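PDB 3BB8: CDP-4-keto-6-deoxy-D-glucose-3-dehydrase from Yersinia pseudotuberculosis, which probably acts as a pyridoxal 5'-phosphate-dependent dehydratase that removes the C-3 hydroxyl of CDP-4-keto-6-deoxy-D-glucose in lipopolysaccharide biosynthesis. Local coordinates for residues K318-A323 against F345-T350; A153-K158 against D182-W187. The protein carries 1 engineered substitution. All coordinates share one frame; numbering follows the deposited sequence.

Contact 1 (K318-A323 against F345-T350); sequences KYLKDA and FGFPIT
Phe347 brings its ring against Leu320 and Lys321, two successive residues of the helix, and so shows how one aromatic side chain can join a strand to a helix. The strand begins at Phe347, whose side chain leaves the backbone toward the helix, with CG anti to the backbone N (chi1 -165°), and the ring spans the gap. Leu320 CD2 lies over one face, 3.9 Å from the ring centroid and 17° off the normal, a CH-pi contact. The methyl is displaced toward the near end of the ring, with Leu320 CD2 3.7 Å from Phe347 CG. The far end of the ring abuts Lys321: CB sits at the edge, in plane, 3.7 Å from CZ of Phe347. Only the root of the lysine is used; its extended chain carries NZ away to the carbonyl of Pro334. Two residues further on, Ile349 sets CD1 at the edge of the same Phe347 ring, also in plane. Around this pairing, Phe317 of helix 293-323 meets the ring with the planes at about 55°, Ile349 reaches Phe429 of helix 419-432, and Leu320 packs on Val426. Strand 347-351 is itself the middle strand of a three-stranded antiparallel sheet, between 331-332 and 408-411.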
loop_
_atom_site.group_PDB
_atom_site.type_symbol
_atom_site.label_atom_id
_atom_site.label_comp_id
_atom_site.label_asym_id
_atom_site.label_seq_id
_atom_site.Cartn_x
_atom_site.Cartn_y
_atom_site.Cartn_z
ATOM N N LYS A 318 -11.179 -32.906 3.446
ATOM C CA LYS A 318 -11.995 -34.108 3.543
ATOM C C LYS A 318 -11.235 -35.197 4.294
ATOM O O LYS A 318 -11.761 -35.816 5.215
ATOM C CB LYS A 318 -12.364 -34.595 2.142
ATOM C CG LYS A 318 -13.463 -35.642 2.112
ATOM C CD LYS A 318 -13.920 -35.898 0.687
ATOM C CE LYS A 318 -15.200 -36.720 0.645
ATOM N NZ LYS A 318 -15.711 -36.857 -0.753
ATOM N N TYR A 319 -9.987 -35.407 3.898
ATOM C CA TYR A 319 -9.133 -36.407 4.514
ATOM C C TYR A 319 -9.005 -36.142 6.016
ATOM O O TYR A 319 -9.475 -36.925 6.841
ATOM C CB TYR A 319 -7.753 -36.369 3.854
ATOM C CG TYR A 319 -6.811 -37.461 4.301
ATOM C CD1 TYR A 319 -7.037 -38.795 3.951
ATOM C CD2 TYR A 319 -5.681 -37.162 5.058
ATOM C CE1 TYR A 319 -6.151 -39.804 4.341
ATOM C CE2 TYR A 319 -4.793 -38.161 5.453
ATOM C CZ TYR A 319 -5.033 -39.480 5.090
ATOM O OH TYR A 319 -4.148 -40.466 5.471
ATOM N N LEU A 320 -8.372 -35.026 6.361
ATOM C CA LEU A 320 -8.162 -34.641 7.752
ATOM C C LEU A 320 -9.414 -34.742 8.615
ATOM O O LEU A 320 -9.361 -35.287 9.716
ATOM C CB LEU A 320 -7.615 -33.215 7.821
ATOM C CG LEU A 320 -7.189 -32.711 9.200
ATOM C CD1 LEU A 320 -6.105 -33.629 9.779
ATOM C CD2 LEU A 320 -6.677 -31.282 9.073
ATOM N N LYS A 321 -10.535 -34.219 8.122
ATOM C CA LYS A 321 -11.776 -34.258 8.888
ATOM C C LYS A 321 -12.281 -35.682 9.107
ATOM O O LYS A 321 -12.834 -36.000 10.161
ATOM C CB LYS A 321 -12.876 -33.447 8.198
ATOM C CG LYS A 321 -14.159 -33.394 9.016
ATOM C CD LYS A 321 -15.315 -32.778 8.263
ATOM C CE LYS A 321 -16.582 -32.823 9.093
ATOM N NZ LYS A 321 -17.759 -32.334 8.344
ATOM N N ASP A 322 -12.112 -36.530 8.099
ATOM C CA ASP A 322 -12.547 -37.917 8.202
ATOM C C ASP A 322 -11.739 -38.580 9.307
ATOM O O ASP A 322 -12.289 -39.194 10.217
ATOM C CB ASP A 322 -12.307 -38.649 6.881
ATOM C CG ASP A 322 -12.680 -40.115 6.957
ATOM O OD1 ASP A 322 -13.888 -40.416 7.093
ATOM O OD2 ASP A 322 -11.761 -40.963 6.893
ATOM N N ALA A 323 -10.424 -38.439 9.215
ATOM C CA ALA A 323 -9.518 -39.001 10.195
ATOM C C ALA A 323 -9.773 -38.474 11.615
ATOM O O ALA A 323 -9.729 -39.235 12.584
ATOM C CB ALA A 323 -8.093 -38.709 9.786
ATOM N N PHE A 345 -9.253 -22.458 3.458
ATOM C CA PHE A 345 -8.045 -21.676 3.702
ATOM C C PHE A 345 -7.288 -22.369 4.822
ATOM O O PHE A 345 -6.057 -22.473 4.801
ATOM C CB PHE A 345 -8.433 -20.249 4.120
ATOM C CG PHE A 345 -7.270 -19.393 4.550
ATOM C CD1 PHE A 345 -6.875 -19.347 5.882
ATOM C CD2 PHE A 345 -6.573 -18.625 3.623
ATOM C CE1 PHE A 345 -5.805 -18.548 6.285
ATOM C CE2 PHE A 345 -5.501 -17.824 4.017
ATOM C CZ PHE A 345 -5.119 -17.786 5.351
ATOM N N GLY A 346 -8.054 -22.837 5.802
ATOM C CA GLY A 346 -7.494 -23.537 6.944
ATOM C C GLY A 346 -8.545 -24.477 7.497
ATOM O O GLY A 346 -9.674 -24.503 7.003
ATOM N N PHE A 347 -8.186 -25.235 8.527
ATOM C CA PHE A 347 -9.097 -26.201 9.154
ATOM C C PHE A 347 -9.477 -25.726 10.563
ATOM O O PHE A 347 -8.716 -25.918 11.507
ATOM C CB PHE A 347 -8.399 -27.559 9.237
ATOM C CG PHE A 347 -9.323 -28.708 9.527
ATOM C CD1 PHE A 347 -10.087 -29.276 8.511
ATOM C CD2 PHE A 347 -9.409 -29.236 10.813
ATOM C CE1 PHE A 347 -10.922 -30.363 8.765
ATOM C CE2 PHE A 347 -10.239 -30.322 11.084
ATOM C CZ PHE A 347 -10.998 -30.889 10.060
ATOM N N PRO A 348 -10.658 -25.103 10.719
ATOM C CA PRO A 348 -11.126 -24.600 12.019
ATOM C C PRO A 348 -11.708 -25.666 12.963
ATOM O O PRO A 348 -12.578 -26.453 12.583
ATOM C CB PRO A 348 -12.166 -23.559 11.623
ATOM C CG PRO A 348 -12.807 -24.204 10.419
ATOM C CD PRO A 348 -11.602 -24.731 9.646
ATOM N N ILE A 349 -11.234 -25.649 14.205
ATOM C CA ILE A 349 -11.667 -26.601 15.222
ATOM C C ILE A 349 -12.013 -25.908 16.536
ATOM O O ILE A 349 -11.238 -25.091 17.035
ATOM C CB ILE A 349 -10.549 -27.625 15.516
ATOM C CG1 ILE A 349 -10.225 -28.414 14.247
ATOM C CG2 ILE A 349 -10.975 -28.559 16.651
ATOM C CD1 ILE A 349 -8.955 -29.218 14.349
ATOM N N THR A 350 -13.175 -26.239 17.089
ATOM C CA THR A 350 -13.595 -25.693 18.374
ATOM C C THR A 350 -13.514 -26.747 19.474
ATOM O O THR A 350 -14.229 -27.748 19.441
ATOM C CB THR A 350 -15.030 -25.139 18.311
ATOM O OG1 THR A 350 -15.076 -24.026 17.409
ATOM C CG2 THR A 350 -15.488 -24.689 19.689
#

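Contact 2 (A153-K158 against D182-W187); sequences AAVSDK and DKYNLW
Val155 and Tyr184 have the nearest pair of CA atoms, 8.2 Å apart, where the loop after the short helix 151-154 passes the end of helix 174-184. The gap is bridged by side chains, and Val155 does most of the work because its two methyl branches serve different partners. With chi1 at -177°, CG1 points away from the backbone N and out over one face of the Tyr184 ring. It stands 3.7 Å from the ring centroid and 20° off the normal, a CH-pi contact. The methyl is not centred: it is shifted to the CD2-CE2 side, 3.5 Å from Tyr184 CD2, while Tyr184 CD1 and CZ lie at 4.2 Å. The second branch, CG2, turns to Leu186 and meets its CD1 more loosely, at 4.4 Å.

Two local features frame this meeting. Asn185 leaves helical geometry with a positive phi of 56°, and the chain then runs on through Leu186 into strand 187-191, completing the beta-alpha-beta unit that began with strand 159-165. On the other segment, Ser156 forms an ST turn, its OG accepting from Lys158 N at 3.3 Å, and also bonds to Glu112. Leu186 rests on Thr159 and Ile162 of strand 159-165, and Val155 on Ile114 of strand 112-115.

The polar end of Tyr184 is engaged separately: its OH is hydrogen-bonded to Glu152, and Lys183 NZ adds a weak bond to it at 3.4 Å. The Glu152 bond probably helps to hold the hydroxyl end of the ring in place. Cohesion between the segments is therefore apolar, resting on one methyl over an aromatic face and a looser aliphatic touch, while the hydroxyl bond to Glu152 ties the same helix end to helix 151-154 by polar means.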
loop_
_atom_site.group_PDB
_atom_site.type_symbol
_atom_site.label_atom_id
_atom_site.label_comp_id
_atom_site.label_asym_id
_atom_site.label_seq_id
_atom_site.Cartn_x
_atom_site.Cartn_y
_atom_site.Cartn_z
ATOM N N ALA A 153 -32.462 -7.771 11.583
ATOM C CA ALA A 153 -32.697 -6.937 12.756
ATOM C C ALA A 153 -31.632 -5.875 12.994
ATOM O O ALA A 153 -31.855 -4.933 13.755
ATOM C CB ALA A 153 -32.842 -7.813 13.998
ATOM N N ALA A 154 -30.476 -6.022 12.355
ATOM C CA ALA A 154 -29.401 -5.046 12.530
ATOM C C ALA A 154 -29.538 -3.878 11.549
ATOM O O ALA A 154 -28.830 -2.874 11.659
ATOM C CB ALA A 154 -28.048 -5.724 12.356
ATOM N N VAL A 155 -30.452 -4.013 10.595
ATOM C CA VAL A 155 -30.672 -2.966 9.607
ATOM C C VAL A 155 -31.473 -1.808 10.190
ATOM O O VAL A 155 -32.400 -2.010 10.980
ATOM C CB VAL A 155 -31.423 -3.505 8.387
ATOM C CG1 VAL A 155 -31.581 -2.403 7.352
ATOM C CG2 VAL A 155 -30.677 -4.690 7.803
ATOM N N SER A 156 -31.100 -0.593 9.803
ATOM C CA SER A 156 -31.791 0.603 10.266
ATOM C C SER A 156 -31.775 1.666 9.175
ATOM O O SER A 156 -31.328 1.420 8.053
ATOM C CB SER A 156 -31.134 1.161 11.534
ATOM O OG SER A 156 -29.887 1.766 11.254
ATOM N N ASP A 157 -32.273 2.847 9.518
ATOM C CA ASP A 157 -32.332 3.961 8.585
ATOM C C ASP A 157 -30.938 4.430 8.168
ATOM O O ASP A 157 -30.782 5.088 7.140
ATOM C CB ASP A 157 -33.107 5.118 9.222
ATOM C CG ASP A 157 -32.607 5.458 10.621
ATOM O OD1 ASP A 157 -32.522 4.535 11.469
ATOM O OD2 ASP A 157 -32.304 6.646 10.878
ATOM N N LYS A 158 -29.928 4.086 8.963
ATOM C CA LYS A 158 -28.558 4.486 8.669
ATOM C C LYS A 158 -27.730 3.407 7.981
ATOM O O LYS A 158 -26.582 3.641 7.611
ATOM C CB LYS A 158 -27.861 4.918 9.955
ATOM C CG LYS A 158 -28.454 6.170 10.562
ATOM C CD LYS A 158 -27.736 6.554 11.839
ATOM C CE LYS A 158 -28.238 7.884 12.381
ATOM N NZ LYS A 158 -27.526 8.248 13.640
ATOM N N ASP A 182 -30.531 -6.838 -1.181
ATOM C CA ASP A 182 -31.411 -6.406 -2.258
ATOM C C ASP A 182 -32.690 -5.762 -1.734
ATOM O O ASP A 182 -33.229 -4.834 -2.340
ATOM C CB ASP A 182 -31.748 -7.591 -3.159
ATOM C CG ASP A 182 -30.507 -8.285 -3.686
ATOM O OD1 ASP A 182 -29.572 -7.576 -4.113
ATOM O OD2 ASP A 182 -30.464 -9.535 -3.681
ATOM N N LYS A 183 -33.170 -6.248 -0.597
ATOM C CA LYS A 183 -34.379 -5.704 -0.007
ATOM C C LYS A 183 -34.173 -4.245 0.368
ATOM O O LYS A 183 -34.887 -3.366 -0.118
ATOM C CB LYS A 183 -34.765 -6.502 1.238
ATOM C CG LYS A 183 -36.011 -5.989 1.948
ATOM C CD LYS A 183 -36.308 -6.837 3.170
ATOM C CE LYS A 183 -37.503 -6.316 3.932
ATOM N NZ LYS A 183 -37.687 -7.081 5.196
ATOM N N TYR A 184 -33.186 -3.991 1.225
ATOM C CA TYR A 184 -32.906 -2.633 1.676
ATOM C C TYR A 184 -31.996 -1.825 0.752
ATOM O O TYR A 184 -31.585 -0.717 1.097
ATOM C CB TYR A 184 -32.315 -2.662 3.087
ATOM C CG TYR A 184 -33.280 -3.183 4.127
ATOM C CD1 TYR A 184 -33.470 -4.554 4.311
ATOM C CD2 TYR A 184 -34.035 -2.302 4.902
ATOM C CE1 TYR A 184 -34.393 -5.033 5.244
ATOM C CE2 TYR A 184 -34.960 -2.767 5.834
ATOM C CZ TYR A 184 -35.135 -4.131 6.000
ATOM O OH TYR A 184 -36.058 -4.585 6.914
ATOM N N ASN A 185 -31.695 -2.380 -0.419
ATOM C CA ASN A 185 -30.838 -1.718 -1.398
ATOM C C ASN A 185 -29.474 -1.355 -0.810
ATOM O O ASN A 185 -28.916 -0.288 -1.096
ATOM C CB ASN A 185 -31.520 -0.457 -1.928
ATOM C CG ASN A 185 -32.716 -0.768 -2.789
ATOM O OD1 ASN A 185 -32.587 -1.357 -3.867
ATOM N ND2 ASN A 185 -33.894 -0.381 -2.319
ATOM N N LEU A 186 -28.947 -2.254 0.012
ATOM C CA LEU A 186 -27.658 -2.055 0.654
ATOM C C LEU A 186 -26.536 -2.517 -0.260
ATOM O O LEU A 186 -26.703 -3.463 -1.032
ATOM C CB LEU A 186 -27.587 -2.863 1.947
ATOM C CG LEU A 186 -28.659 -2.636 3.008
ATOM C CD1 LEU A 186 -28.495 -3.679 4.108
ATOM C CD2 LEU A 186 -28.549 -1.223 3.568
ATOM N N TRP A 187 -25.398 -1.832 -0.169
ATOM C CA TRP A 187 -24.208 -2.188 -0.939
ATOM C C TRP A 187 -23.669 -3.470 -0.318
ATOM O O TRP A 187 -23.760 -3.648 0.895
ATOM C CB TRP A 187 -23.122 -1.111 -0.794
ATOM C CG TRP A 187 -23.337 0.129 -1.583
ATOM C CD1 TRP A 187 -23.646 1.368 -1.103
ATOM C CD2 TRP A 187 -23.209 0.265 -2.999
ATOM N NE1 TRP A 187 -23.715 2.271 -2.137
ATOM C CE2 TRP A 187 -23.450 1.617 -3.312
ATOM C CE3 TRP A 187 -22.908 -0.629 -4.035
ATOM C CZ2 TRP A 187 -23.399 2.099 -4.614
ATOM C CZ3 TRP A 187 -22.855 -0.152 -5.324
ATOM C CH2 TRP A 187 -23.098 1.201 -5.604
#

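Overall arrangement
The two contacts illustrate one device, a methyl group over an aromatic face, in different settings. Contact 1 is the buried one: strand supplies the ring and helix the methyl. In contact 2, nearer the periphery and only partly buried, a loop supplies the methyl and a helix end the ring. They share no helix or strand: 153-158 and 182-187 lie at the margin of the large mixed sheet, 182-187 running into its strand 187-191, whereas the strand in 345-350 belongs to a small antiparallel sheet. Their centres are 35 Å apart and both lie away from the cofactor pocket. The phenylalanine ring of contact 1 has no polar group, whereas the tyrosine ring of contact 2 carries a hydroxyl with polar partners.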